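Local coordinates for protein BH2851 (Bacillus halodurans, PDB 2GFG) that is of unknown function but, as a CYTH-domain protein and putative adenylate cyclase, probably binds a phosphorylated substrate within its antiparallel barrel, at residues L26-G31 with L136-S141; T65-Q70 with L76-Q81; L122-A127 with E180-R185; R126-Y131 with E152-S157; V163-I168 with I174-T179. All blocks are in the same frame, centred on the assembly; numbering follows the deposited sequence.

Interaction 1: L26-G31 with L136-S141; sequences LHIGEG and LCLDHS
Leu26 and Ile28 lay their terminal methyls on Leu136 and Leu138, pressing the loop that follows helix 16-25 against the outer wall of strand 134-143. Leu138 can be followed outward. Its CB points toward the loop, and CG, anti to the carbonyl carbon (chi1 -75°), carries the two methyls, of which CD1 makes the contact. At the tip this CD1 faces two methyls: Leu26 CD1 at 4.1 Å and Ile28 CD1 at 3.4 Å, the latter closer than usual van der Waals contact. The side chains of Ile28 and Leu138 meet obliquely there. Leu26 uses the same CD1 to touch Leu136 CD2, also at 4.1 Å, their side chains crossing at about a right angle. His27 closes helix 16-25 with a Schellman motif. Phe19 and Ile23 of that helix also cover Leu138, while Asp139 turns the other way, to Arg126 and Lys182. Such alternation, with apolar residues under a helix outside and charges inside, is characteristic of the CYTH barrel, whose polar interior forms a tunnel.

Interaction 2: T65-Q70 with L76-Q81; sequences TFTLKQ and LLETNQ
Strands 65-70 and 76-81 run antiparallel at 164°, their axes 4.6 Å apart at closest approach, with hydrogen-bonded pairs Phe66-Gln81, Leu68-Thr79 and Gln70-Leu77 alternating with non-hydrogen-bonded pairs Thr67-Asn80 and Lys69-Glu78. On the face of the latter pairs, Thr67 OG1 donates to Asn80 OD1 over 2.7 Å, in the carbonyl plane and on a lone pair. Asn80 ND2 reaches Glu78 OE1 at 3.1 Å, from above the carboxylate plane. A leucine at Asn80 would probably leave the Thr67 hydroxyl without its acceptor and the Glu78 carboxylate freer to turn. Lys69 and Glu78 lie alongside each other; Lys69 CE comes 3.2 Å from Glu78 OE2, but the ammonium forms its salt bridge with Glu7. On the other face a water among Gln70 OE1, Leu77 O and Thr79 OG1 links the strands, and Phe66 and Leu68 pack on helix 101-108. This beta hairpin of the CYTH barrel sets Lys69, Glu78 and Glu7 in a cluster consistent with the family's charged interior.

Interaction 3: L122-A127 with E180-R185; sequences LSTSRA and ENKIQR. With EDO (1,2-ethanediol), chain H; EDO (1,2-ethanediol), chain G.
This is a contact across the barrel's interior, in which Lys182, from the first turn of helix 182-190, stretches its aliphatic chain along strand 117-131. Leu122 CD1 packs against Lys182 O at 3.7 Å and against Lys182 CB at 4.0 Å, the two side chains crossing at about a right angle. Lys182 CE lies 3.7 Å from Thr124 OG1, a hydroxyl whose hydrogen bond goes to Ser141. The lysine chain is extended as far as CE and then bends (chi4 60°), carrying NZ off to salt bridges with Asp139, Glu150 and Glu152. Arg126 brings its guanidinium edge to Lys182 CE, with Arg126 NH2 4.3 Å from Lys182 NZ; the shared carboxylate of Asp139, which takes Arg126 NE on its other oxygen, is likely to offset the two positive charges. Beside them, Arg185 lays one guanidinium face over Lys182 CA and holds Glu180 O through NH1 at 3.1 Å, in the carbonyl plane. A 1,2-ethanediol, probably from the crystallisation liquor, accepts a weak bond from Lys182 N. Basic and acidic side chains facing each other across the interior are typical of the CYTH tunnel, where relatives bind phosphates and metal ions.

Interaction 4: R126-Y131 with E152-S157; sequences RAEISY and EFEGTS. With EDO (1,2-ethanediol), chain I.
Two strands of the barrel wall, 117-131 and 146-155, separated in the sheet by strand 134-143, meet here mainly through their side chains. The axes of the short segments approach to 8.7 Å, at 54°. Phe153, with CG anti to the backbone N (chi1 -179°), turns its ring edge to Tyr131: Phe153 CE1 lies 3.5 Å from Tyr131 O, which is in the ring plane, and 4.1 Å from Tyr131 CD2. Thr164 and Phe165 of helix 158-171 also pack on Phe153, in the outer, apolar layer of the CYTH barrel. An alanine in place of Phe153 would probably leave a gap beside Tyr131, Thr164 and Phe165. The inner face is charged. Glu152 OE1 lies over one face of the Arg126 guanidinium, 4.1 Å from Arg126 NH2, where no N-H points at it; the firmer partners are Asp139 for Arg126 and Lys182 for Glu152. At the more exposed end, Glu128 OE1 and Glu154 OE1 bring like charges within 3.8 Å. Thr156 N donates to 1,2-ethanediol O2 at 2.8 Å.

Interaction 5: V163-I168 with I174-T179; sequences VTFQEI and ISQVPT. With EDO (1,2-ethanediol), chain I.
The amide of Gln176 meets two side chains of helix 158-171 at once, its nitrogen at the edge of the Phe165 ring and its oxygen toward Gln166. Gln176 NE2 lies in the plane of the Phe165 ring, 3.5 Å from Phe165 CE2, which makes this a contact at the edge; the ring and amide planes are 60° apart. Gln176 OE1 accepts a weak hydrogen bond from Gln166 NE2 at 3.4 Å. The two glutamine chains cross at about a right angle, yet their amide planes are only 31° apart. Gln176 spans the distance as an extended chain, CG anti to the backbone N (chi1 -174°), whereas Gln166 is bent at chi2. These two glutamines lie at the solvent-exposed margin. Deeper in, Ile174 CG1 lies 4.4 Å from Ile168 O; Ile174 also packs on Thr18, Arg21 and Leu22 of helix 16-25. The inner side of helix 158-171 rests on the barrel, with Phe165 touching Phe153, Arg10 and Thr12. This is the packing of an outer helix and its returning loop, which folds back over the outside of the CYTH barrel before the chain enters helix 182-190.

Interactions 1, 3 and 4 adjoin along strands 117-131, 134-143 and 146-155, and their chemistry follows the side of the barrel wall they use. Interaction 1 is purely apolar and buried outside the wall; interaction 3 lies inside, among charges; interaction 4 takes part in both environments and shares Arg126 and Ala127 with interaction 3. The salt bridges of Lys182 to Asp139 and Glu152 join segments of all three. Interaction 5, on the outer helix, runs from buried Phe165, Ile168 and Ile174 to exposed glutamines and meets interaction 4 through Phe153 and Tyr131. Interaction 2, partly buried and alone built on backbone pairing, lies about 24 Å from interaction 1, centre to centre.

Interaction 1: L26-G31 with L136-S141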
# COMPACT_ATOMS: atom_id res chain seq x y z
N LEU A 26 -13.32 -16.85 6.66
CA LEU A 26 -14.03 -15.67 6.12
C LEU A 26 -14.82 -16.01 4.81
O LEU A 26 -15.47 -15.14 4.24
CB LEU A 26 -13.06 -14.52 5.87
CG LEU A 26 -12.29 -14.00 7.10
CD1 LEU A 26 -11.14 -13.14 6.69
CD2 LEU A 26 -13.22 -13.25 8.05
N HIS A 27 -14.76 -17.28 4.38
CA HIS A 27 -15.48 -17.77 3.17
C HIS A 27 -15.11 -16.97 1.90
O HIS A 27 -15.98 -16.64 1.08
CB HIS A 27 -17.01 -17.77 3.40
CG HIS A 27 -17.44 -18.58 4.58
N ILE A 28 -13.81 -16.69 1.74
CA ILE A 28 -13.29 -15.95 0.59
C ILE A 28 -12.88 -16.92 -0.51
O ILE A 28 -12.09 -17.84 -0.28
CB ILE A 28 -12.06 -15.08 1.00
CG1 ILE A 28 -12.51 -13.98 1.96
CG2 ILE A 28 -11.37 -14.46 -0.26
CD1 ILE A 28 -11.39 -13.33 2.71
N GLY A 29 -13.40 -16.71 -1.72
CA GLY A 29 -13.08 -17.56 -2.87
C GLY A 29 -11.77 -17.17 -3.54
O GLY A 29 -11.28 -16.06 -3.36
N GLU A 30 -11.21 -18.09 -4.33
CA GLU A 30 -9.98 -17.83 -5.11
C GLU A 30 -10.17 -16.65 -6.08
O GLU A 30 -9.26 -15.82 -6.24
CB GLU A 30 -9.58 -19.08 -5.90
N GLY A 31 -11.35 -16.58 -6.70
CA GLY A 31 -11.67 -15.52 -7.66
C GLY A 31 -11.83 -14.13 -7.05
O GLY A 31 -11.87 -13.13 -7.78
N LEU A 136 -11.62 -5.05 5.46
CA LEU A 136 -10.56 -5.98 5.86
C LEU A 136 -9.89 -6.56 4.63
O LEU A 136 -10.54 -7.18 3.81
CB LEU A 136 -11.15 -7.11 6.72
CG LEU A 136 -10.19 -8.14 7.32
CD1 LEU A 136 -9.24 -7.48 8.33
CD2 LEU A 136 -10.97 -9.24 7.98
N CYS A 137 -8.58 -6.34 4.50
CA CYS A 137 -7.82 -6.82 3.32
C CYS A 137 -6.91 -8.01 3.66
O CYS A 137 -6.21 -7.99 4.67
CB CYS A 137 -6.97 -5.68 2.75
SG CYS A 137 -7.90 -4.19 2.26
N LEU A 138 -6.94 -9.06 2.81
CA LEU A 138 -5.97 -10.18 2.90
C LEU A 138 -4.97 -10.06 1.75
O LEU A 138 -5.33 -10.25 0.60
CB LEU A 138 -6.68 -11.54 2.84
CG LEU A 138 -7.43 -12.00 4.10
CD1 LEU A 138 -8.19 -13.27 3.80
CD2 LEU A 138 -6.49 -12.23 5.26
N ASP A 139 -3.71 -9.79 2.10
CA ASP A 139 -2.66 -9.49 1.10
C ASP A 139 -1.57 -10.55 1.07
O ASP A 139 -0.84 -10.72 2.05
CB ASP A 139 -1.99 -8.15 1.42
CG ASP A 139 -2.90 -6.97 1.18
OD1 ASP A 139 -4.02 -7.16 0.68
OD2 ASP A 139 -2.47 -5.84 1.48
N HIS A 140 -1.45 -11.21 -0.07
CA HIS A 140 -0.33 -12.09 -0.35
C HIS A 140 0.58 -11.36 -1.34
O HIS A 140 0.17 -11.06 -2.47
CB HIS A 140 -0.83 -13.43 -0.93
CG HIS A 140 0.25 -14.32 -1.45
ND1 HIS A 140 0.07 -15.17 -2.52
CD2 HIS A 140 1.55 -14.47 -1.07
CE1 HIS A 140 1.19 -15.82 -2.77
NE2 HIS A 140 2.11 -15.40 -1.91
N SER A 141 1.79 -11.03 -0.90
CA SER A 141 2.72 -10.21 -1.69
C SER A 141 3.97 -10.98 -2.06
O SER A 141 4.42 -11.82 -1.30
CB SER A 141 3.11 -8.95 -0.92
OG SER A 141 1.97 -8.18 -0.60

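Interaction 2: T65-Q70 with L76-Q81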
# COMPACT_ATOMS: atom_id res chain seq x y z
N THR A 65 -2.52 3.93 -11.42
CA THR A 65 -2.80 4.98 -10.44
C THR A 65 -1.50 5.46 -9.78
O THR A 65 -0.77 4.67 -9.16
CB THR A 65 -3.77 4.47 -9.35
OG1 THR A 65 -4.94 3.90 -9.97
CG2 THR A 65 -4.20 5.61 -8.42
N PHE A 66 -1.22 6.76 -9.93
CA PHE A 66 -0.07 7.41 -9.31
C PHE A 66 -0.49 7.84 -7.92
O PHE A 66 -1.48 8.54 -7.76
CB PHE A 66 0.33 8.64 -10.17
CG PHE A 66 1.73 9.20 -9.89
CD1 PHE A 66 2.78 8.38 -9.44
CD2 PHE A 66 2.03 10.53 -10.26
CE1 PHE A 66 4.06 8.89 -9.27
CE2 PHE A 66 3.31 11.05 -10.09
CZ PHE A 66 4.33 10.25 -9.59
N THR A 67 0.26 7.41 -6.89
CA THR A 67 -0.16 7.65 -5.49
C THR A 67 0.98 8.10 -4.60
O THR A 67 2.04 7.46 -4.55
CB THR A 67 -0.81 6.37 -4.87
OG1 THR A 67 -2.04 6.11 -5.53
CG2 THR A 67 -1.08 6.55 -3.36
N LEU A 68 0.77 9.23 -3.92
CA LEU A 68 1.64 9.68 -2.85
C LEU A 68 0.93 9.42 -1.51
O LEU A 68 -0.29 9.58 -1.40
CB LEU A 68 1.95 11.17 -3.00
CG LEU A 68 2.79 11.84 -1.89
CD1 LEU A 68 4.18 11.22 -1.80
CD2 LEU A 68 2.88 13.35 -2.13
N LYS A 69 1.71 8.96 -0.51
CA LYS A 69 1.25 8.86 0.88
C LYS A 69 2.17 9.69 1.72
O LYS A 69 3.38 9.51 1.64
CB LYS A 69 1.29 7.43 1.38
CG LYS A 69 0.25 6.52 0.77
CD LYS A 69 0.38 5.09 1.31
CE LYS A 69 -0.66 4.16 0.70
NZ LYS A 69 -0.65 2.80 1.30
N GLN A 70 1.62 10.62 2.51
CA GLN A 70 2.43 11.50 3.39
C GLN A 70 1.79 11.63 4.77
O GLN A 70 0.62 11.26 4.94
CB GLN A 70 2.62 12.89 2.74
CG GLN A 70 1.32 13.67 2.52
CD GLN A 70 1.53 14.92 1.68
OE1 GLN A 70 1.10 14.97 0.52
NE2 GLN A 70 2.22 15.92 2.25
N LEU A 76 -2.59 8.81 7.40
CA LEU A 76 -1.80 9.35 6.31
C LEU A 76 -2.71 9.98 5.26
O LEU A 76 -3.82 9.49 5.02
CB LEU A 76 -0.95 8.25 5.64
CG LEU A 76 0.17 7.58 6.45
CD1 LEU A 76 0.89 6.57 5.56
CD2 LEU A 76 1.17 8.60 7.05
N LEU A 77 -2.24 11.06 4.64
CA LEU A 77 -2.92 11.68 3.50
C LEU A 77 -2.50 10.97 2.23
O LEU A 77 -1.31 10.96 1.89
CB LEU A 77 -2.58 13.17 3.41
CG LEU A 77 -3.03 13.92 2.14
CD1 LEU A 77 -4.52 13.77 1.90
CD2 LEU A 77 -2.65 15.39 2.26
N GLU A 78 -3.48 10.40 1.53
CA GLU A 78 -3.23 9.70 0.29
C GLU A 78 -3.74 10.55 -0.88
O GLU A 78 -4.91 10.90 -0.94
CB GLU A 78 -3.94 8.35 0.29
CG GLU A 78 -3.39 7.37 -0.71
CD GLU A 78 -4.16 6.06 -0.73
OE1 GLU A 78 -5.33 6.08 -1.11
OE2 GLU A 78 -3.57 5.01 -0.42
N THR A 79 -2.82 10.92 -1.77
CA THR A 79 -3.17 11.68 -2.97
C THR A 79 -3.06 10.77 -4.18
O THR A 79 -1.96 10.31 -4.52
CB THR A 79 -2.25 12.90 -3.15
OG1 THR A 79 -2.31 13.71 -1.97
CG2 THR A 79 -2.67 13.75 -4.36
N ASN A 80 -4.21 10.49 -4.82
CA ASN A 80 -4.29 9.57 -5.95
C ASN A 80 -4.50 10.31 -7.27
O ASN A 80 -5.23 11.31 -7.33
CB ASN A 80 -5.44 8.57 -5.73
CG ASN A 80 -5.25 7.71 -4.49
OD1 ASN A 80 -4.21 7.07 -4.31
ND2 ASN A 80 -6.28 7.66 -3.65
N GLN A 81 -3.87 9.81 -8.34
CA GLN A 81 -4.05 10.37 -9.68
C GLN A 81 -3.99 9.26 -10.72
O GLN A 81 -3.04 8.48 -10.74
CB GLN A 81 -2.96 11.40 -9.96
CG GLN A 81 -3.11 12.18 -11.28
CD GLN A 81 -1.93 13.09 -11.55
OE1 GLN A 81 -1.24 13.54 -10.61
NE2 GLN A 81 -1.66 13.36 -12.82
O HOH W 1 -0.43 12.77 -0.39

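Interaction 3: L122-A127 with E180-R185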
# COMPACT_ATOMS: atom_id res chain seq x y z
N LEU A 122 6.69 -4.51 -6.32
CA LEU A 122 6.14 -5.50 -5.41
C LEU A 122 4.75 -5.87 -5.88
O LEU A 122 3.89 -4.99 -6.06
CB LEU A 122 6.09 -4.92 -3.98
CG LEU A 122 5.46 -5.76 -2.86
CD1 LEU A 122 6.11 -5.42 -1.53
CD2 LEU A 122 3.93 -5.58 -2.77
N SER A 123 4.51 -7.17 -6.09
CA SER A 123 3.20 -7.66 -6.54
C SER A 123 2.37 -8.14 -5.36
O SER A 123 2.90 -8.78 -4.45
CB SER A 123 3.36 -8.79 -7.55
OG SER A 123 3.95 -8.32 -8.74
N THR A 124 1.07 -7.86 -5.39
CA THR A 124 0.15 -8.30 -4.32
C THR A 124 -1.13 -8.92 -4.89
O THR A 124 -1.74 -8.37 -5.81
CB THR A 124 -0.25 -7.13 -3.39
OG1 THR A 124 0.92 -6.60 -2.75
CG2 THR A 124 -1.25 -7.60 -2.30
N SER A 125 -1.49 -10.08 -4.35
CA SER A 125 -2.77 -10.69 -4.60
C SER A 125 -3.67 -10.35 -3.42
O SER A 125 -3.36 -10.73 -2.28
CB SER A 125 -2.62 -12.20 -4.74
OG SER A 125 -3.84 -12.79 -5.06
N ARG A 126 -4.77 -9.64 -3.69
CA ARG A 126 -5.58 -9.04 -2.62
C ARG A 126 -7.04 -9.45 -2.67
O ARG A 126 -7.67 -9.39 -3.70
CB ARG A 126 -5.49 -7.52 -2.70
CG ARG A 126 -6.42 -6.78 -1.69
CD ARG A 126 -6.17 -5.29 -1.68
NE ARG A 126 -4.85 -4.95 -1.16
CZ ARG A 126 -4.40 -3.70 -0.98
NH1 ARG A 126 -5.16 -2.65 -1.31
NH2 ARG A 126 -3.19 -3.50 -0.49
N ALA A 127 -7.56 -9.83 -1.50
CA ALA A 127 -8.99 -10.01 -1.30
C ALA A 127 -9.47 -8.95 -0.29
O ALA A 127 -8.76 -8.65 0.67
CB ALA A 127 -9.27 -11.39 -0.78
N GLU A 180 5.98 -3.28 9.35
CA GLU A 180 6.19 -2.06 8.57
C GLU A 180 5.43 -2.18 7.24
O GLU A 180 4.96 -3.25 6.88
CB GLU A 180 7.69 -1.80 8.34
CG GLU A 180 8.41 -2.83 7.46
CD GLU A 180 9.93 -2.81 7.61
OE1 GLU A 180 10.49 -1.73 7.92
OE2 GLU A 180 10.57 -3.87 7.42
N ASN A 181 5.28 -1.05 6.55
CA ASN A 181 4.55 -1.01 5.27
C ASN A 181 5.21 -1.85 4.17
O ASN A 181 6.41 -2.08 4.21
CB ASN A 181 4.39 0.45 4.80
CG ASN A 181 3.38 1.25 5.66
OD1 ASN A 181 2.36 0.71 6.11
ND2 ASN A 181 3.65 2.53 5.85
N LYS A 182 4.40 -2.32 3.21
CA LYS A 182 4.90 -3.15 2.07
C LYS A 182 6.14 -2.54 1.44
O LYS A 182 7.13 -3.22 1.22
CB LYS A 182 3.83 -3.31 1.00
CG LYS A 182 2.78 -4.33 1.32
CD LYS A 182 1.64 -4.26 0.34
CE LYS A 182 0.56 -5.29 0.66
NZ LYS A 182 -0.02 -5.10 2.00
N ILE A 183 6.05 -1.24 1.14
CA ILE A 183 7.16 -0.50 0.53
C ILE A 183 8.41 -0.49 1.44
O ILE A 183 9.54 -0.52 0.95
CB ILE A 183 6.72 0.96 0.16
CG1 ILE A 183 7.79 1.64 -0.68
CG2 ILE A 183 6.39 1.80 1.42
CD1 ILE A 183 7.33 2.93 -1.31
N GLN A 184 8.19 -0.46 2.75
CA GLN A 184 9.30 -0.50 3.72
C GLN A 184 9.85 -1.92 3.84
O GLN A 184 11.08 -2.12 3.90
CB GLN A 184 8.84 0.01 5.09
CG GLN A 184 8.29 1.44 5.07
CD GLN A 184 9.36 2.48 4.93
N ARG A 185 8.95 -2.92 3.84
CA ARG A 185 9.36 -4.34 3.78
C ARG A 185 10.10 -4.62 2.48
O ARG A 185 10.98 -5.48 2.43
CB ARG A 185 8.15 -5.28 3.91
CG ARG A 185 7.42 -5.19 5.24
CD ARG A 185 6.60 -6.45 5.54
NE ARG A 185 5.73 -6.86 4.42
CZ ARG A 185 4.47 -6.42 4.21
NH1 ARG A 185 3.94 -5.46 4.96
NH2 ARG A 185 3.77 -6.91 3.20
C1 EDO H . 0.56 -2.12 3.89
O1 EDO H . 1.50 -2.72 4.78
C2 EDO H . 1.07 -0.76 3.40
O2 EDO H . 1.23 -0.73 1.97
C1 EDO G . -3.58 -16.17 -4.86
O1 EDO G . -4.79 -15.40 -4.91
C2 EDO G . -2.88 -15.95 -3.51
O2 EDO G . -3.78 -16.18 -2.41

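Interaction 4: R126-Y131 with E152-S157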
# COMPACT_ATOMS: atom_id res chain seq x y z
N ARG A 126 -4.77 -9.64 -3.69
CA ARG A 126 -5.58 -9.04 -2.62
C ARG A 126 -7.04 -9.45 -2.67
O ARG A 126 -7.67 -9.39 -3.70
CB ARG A 126 -5.49 -7.52 -2.70
CG ARG A 126 -6.42 -6.78 -1.69
CD ARG A 126 -6.17 -5.29 -1.68
NE ARG A 126 -4.85 -4.95 -1.16
CZ ARG A 126 -4.40 -3.70 -0.98
NH1 ARG A 126 -5.16 -2.65 -1.31
NH2 ARG A 126 -3.19 -3.50 -0.49
N ALA A 127 -7.56 -9.83 -1.50
CA ALA A 127 -8.99 -10.01 -1.30
C ALA A 127 -9.47 -8.95 -0.29
O ALA A 127 -8.76 -8.65 0.67
CB ALA A 127 -9.27 -11.39 -0.78
N GLU A 128 -10.63 -8.36 -0.55
CA GLU A 128 -11.22 -7.33 0.35
C GLU A 128 -12.64 -7.69 0.71
O GLU A 128 -13.39 -8.15 -0.13
CB GLU A 128 -11.21 -5.95 -0.32
CG GLU A 128 -9.84 -5.39 -0.58
CD GLU A 128 -9.87 -3.93 -1.05
OE1 GLU A 128 -10.52 -3.10 -0.39
OE2 GLU A 128 -9.24 -3.62 -2.08
N ILE A 129 -12.99 -7.49 1.98
CA ILE A 129 -14.37 -7.66 2.44
C ILE A 129 -14.76 -6.50 3.33
O ILE A 129 -13.89 -5.86 3.92
CB ILE A 129 -14.57 -9.01 3.23
CG1 ILE A 129 -13.64 -9.09 4.46
CG2 ILE A 129 -14.34 -10.20 2.30
CD1 ILE A 129 -13.93 -10.28 5.39
N SER A 130 -16.05 -6.20 3.40
CA SER A 130 -16.55 -5.23 4.38
C SER A 130 -16.59 -5.90 5.73
O SER A 130 -17.18 -6.96 5.87
CB SER A 130 -17.95 -4.72 4.00
OG SER A 130 -18.91 -5.74 4.14
N TYR A 131 -15.88 -5.33 6.70
CA TYR A 131 -15.85 -5.88 8.05
C TYR A 131 -16.29 -4.80 9.04
O TYR A 131 -15.69 -3.73 9.09
CB TYR A 131 -14.45 -6.38 8.40
CG TYR A 131 -14.41 -7.19 9.67
CD1 TYR A 131 -14.75 -8.55 9.66
CD2 TYR A 131 -14.10 -6.59 10.89
CE1 TYR A 131 -14.75 -9.31 10.86
CE2 TYR A 131 -14.10 -7.33 12.09
CZ TYR A 131 -14.42 -8.69 12.06
OH TYR A 131 -14.41 -9.42 13.22
N GLU A 152 -5.01 -6.66 6.97
CA GLU A 152 -5.09 -5.20 7.33
C GLU A 152 -6.53 -4.77 7.50
O GLU A 152 -7.37 -5.17 6.72
CB GLU A 152 -4.45 -4.32 6.25
CG GLU A 152 -3.12 -4.83 5.66
CD GLU A 152 -2.89 -4.36 4.23
OE1 GLU A 152 -3.87 -4.28 3.45
OE2 GLU A 152 -1.72 -4.14 3.87
N PHE A 153 -6.78 -3.88 8.45
CA PHE A 153 -8.12 -3.29 8.62
C PHE A 153 -8.10 -1.80 8.28
O PHE A 153 -7.31 -1.06 8.85
CB PHE A 153 -8.65 -3.49 10.03
CG PHE A 153 -10.01 -2.93 10.24
CD1 PHE A 153 -11.11 -3.52 9.64
CD2 PHE A 153 -10.21 -1.77 11.00
CE1 PHE A 153 -12.38 -2.99 9.80
CE2 PHE A 153 -11.49 -1.24 11.16
CZ PHE A 153 -12.57 -1.85 10.57
N GLU A 154 -8.97 -1.39 7.36
CA GLU A 154 -9.11 0.02 6.96
C GLU A 154 -10.26 0.66 7.75
O GLU A 154 -11.43 0.31 7.55
CB GLU A 154 -9.39 0.13 5.45
CG GLU A 154 -8.23 -0.33 4.55
CD GLU A 154 -8.58 -0.28 3.04
OE1 GLU A 154 -9.58 -0.92 2.64
OE2 GLU A 154 -7.85 0.38 2.26
N GLY A 155 -9.92 1.58 8.65
CA GLY A 155 -10.90 2.24 9.51
C GLY A 155 -11.24 3.65 9.08
O GLY A 155 -10.66 4.18 8.11
N THR A 156 -12.20 4.25 9.79
CA THR A 156 -12.63 5.65 9.56
C THR A 156 -12.16 6.59 10.71
O THR A 156 -12.04 7.81 10.51
CB THR A 156 -14.19 5.76 9.39
OG1 THR A 156 -14.57 7.12 9.13
CG2 THR A 156 -14.94 5.25 10.65
N SER A 157 -11.98 6.03 11.91
CA SER A 157 -11.38 6.76 13.03
C SER A 157 -10.29 5.90 13.68
O SER A 157 -10.40 4.66 13.71
CB SER A 157 -12.44 7.15 14.07
OG SER A 157 -12.81 6.06 14.88
C1 EDO I . -14.71 0.97 12.80
O1 EDO I . -15.40 -0.27 12.55
C2 EDO I . -14.09 1.54 11.51
O2 EDO I . -13.12 2.59 11.80

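Interaction 5: V163-I168 with I174-T179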
# COMPACT_ATOMS: atom_id res chain seq x y z
N VAL A 163 -9.92 -0.67 18.22
CA VAL A 163 -10.88 -1.57 18.86
C VAL A 163 -11.28 -2.71 17.91
O VAL A 163 -11.25 -3.88 18.29
CB VAL A 163 -12.15 -0.80 19.33
CG1 VAL A 163 -13.26 -1.77 19.78
CG2 VAL A 163 -11.80 0.17 20.47
N THR A 164 -11.63 -2.36 16.67
CA THR A 164 -12.07 -3.35 15.69
C THR A 164 -10.95 -4.33 15.32
O THR A 164 -11.20 -5.52 15.20
CB THR A 164 -12.60 -2.67 14.40
OG1 THR A 164 -13.64 -1.75 14.74
CG2 THR A 164 -13.15 -3.72 13.43
N PHE A 165 -9.72 -3.82 15.16
CA PHE A 165 -8.59 -4.69 14.78
C PHE A 165 -8.17 -5.62 15.90
O PHE A 165 -7.86 -6.78 15.65
CB PHE A 165 -7.39 -3.87 14.31
CG PHE A 165 -6.33 -4.69 13.61
CD1 PHE A 165 -6.61 -5.32 12.39
CD2 PHE A 165 -5.06 -4.87 14.18
CE1 PHE A 165 -5.64 -6.10 11.74
CE2 PHE A 165 -4.10 -5.65 13.54
CZ PHE A 165 -4.40 -6.27 12.31
N GLN A 166 -8.16 -5.12 17.13
CA GLN A 166 -7.87 -5.97 18.30
C GLN A 166 -8.94 -7.07 18.45
O GLN A 166 -8.64 -8.18 18.88
CB GLN A 166 -7.78 -5.13 19.59
CG GLN A 166 -6.55 -4.19 19.66
CD GLN A 166 -5.23 -4.95 19.54
OE1 GLN A 166 -5.03 -5.97 20.19
NE2 GLN A 166 -4.33 -4.44 18.70
N GLU A 167 -10.19 -6.74 18.09
CA GLU A 167 -11.29 -7.71 18.06
C GLU A 167 -11.04 -8.81 17.00
O GLU A 167 -11.27 -9.98 17.26
CB GLU A 167 -12.64 -7.00 17.81
CG GLU A 167 -13.87 -7.93 17.69
CD GLU A 167 -14.16 -8.38 16.25
OE1 GLU A 167 -14.31 -7.52 15.37
OE2 GLU A 167 -14.29 -9.60 16.03
N ILE A 168 -10.58 -8.39 15.82
CA ILE A 168 -10.24 -9.34 14.73
C ILE A 168 -9.14 -10.32 15.17
O ILE A 168 -9.25 -11.52 14.96
CB ILE A 168 -9.79 -8.59 13.42
CG1 ILE A 168 -10.97 -7.84 12.81
CG2 ILE A 168 -9.21 -9.59 12.36
CD1 ILE A 168 -10.57 -6.74 11.83
N ILE A 174 -5.38 -14.45 15.84
CA ILE A 174 -4.19 -14.02 15.11
C ILE A 174 -3.24 -13.36 16.10
O ILE A 174 -3.62 -12.43 16.80
CB ILE A 174 -4.55 -12.98 13.99
CG1 ILE A 174 -5.73 -13.47 13.14
CG2 ILE A 174 -3.32 -12.69 13.10
CD1 ILE A 174 -5.52 -14.83 12.49
N SER A 175 -2.02 -13.89 16.20
CA SER A 175 -1.00 -13.30 17.06
C SER A 175 -0.32 -12.17 16.30
O SER A 175 0.19 -12.37 15.20
CB SER A 175 0.03 -14.35 17.49
OG SER A 175 0.73 -14.88 16.38
N GLN A 176 -0.38 -10.97 16.87
CA GLN A 176 0.13 -9.78 16.20
C GLN A 176 1.65 -9.70 16.28
O GLN A 176 2.26 -10.10 17.26
CB GLN A 176 -0.49 -8.52 16.82
CG GLN A 176 -0.12 -7.23 16.08
CD GLN A 176 -1.05 -6.09 16.40
OE1 GLN A 176 -1.62 -6.01 17.50
NE2 GLN A 176 -1.21 -5.19 15.45
N VAL A 177 2.26 -9.18 15.20
CA VAL A 177 3.72 -8.97 15.14
C VAL A 177 4.02 -7.60 14.54
O VAL A 177 3.21 -7.08 13.76
CB VAL A 177 4.44 -10.09 14.30
CG1 VAL A 177 4.32 -11.43 14.98
CG2 VAL A 177 3.89 -10.15 12.88
N PRO A 178 5.18 -6.99 14.91
CA PRO A 178 5.55 -5.69 14.33
C PRO A 178 5.59 -5.75 12.79
O PRO A 178 6.19 -6.67 12.22
CB PRO A 178 6.95 -5.42 14.91
CG PRO A 178 7.41 -6.74 15.45
CD PRO A 178 6.21 -7.46 15.86
N THR A 179 4.94 -4.79 12.15
CA THR A 179 4.72 -4.84 10.70
C THR A 179 4.88 -3.47 10.07
O THR A 179 4.03 -2.60 10.23
CB THR A 179 3.32 -5.40 10.39
OG1 THR A 179 3.19 -6.72 10.94
CG2 THR A 179 3.07 -5.46 8.87
C1 EDO I . -14.71 0.97 12.80
O1 EDO I . -15.40 -0.27 12.55
C2 EDO I . -14.09 1.54 11.51
O2 EDO I . -13.12 2.59 11.80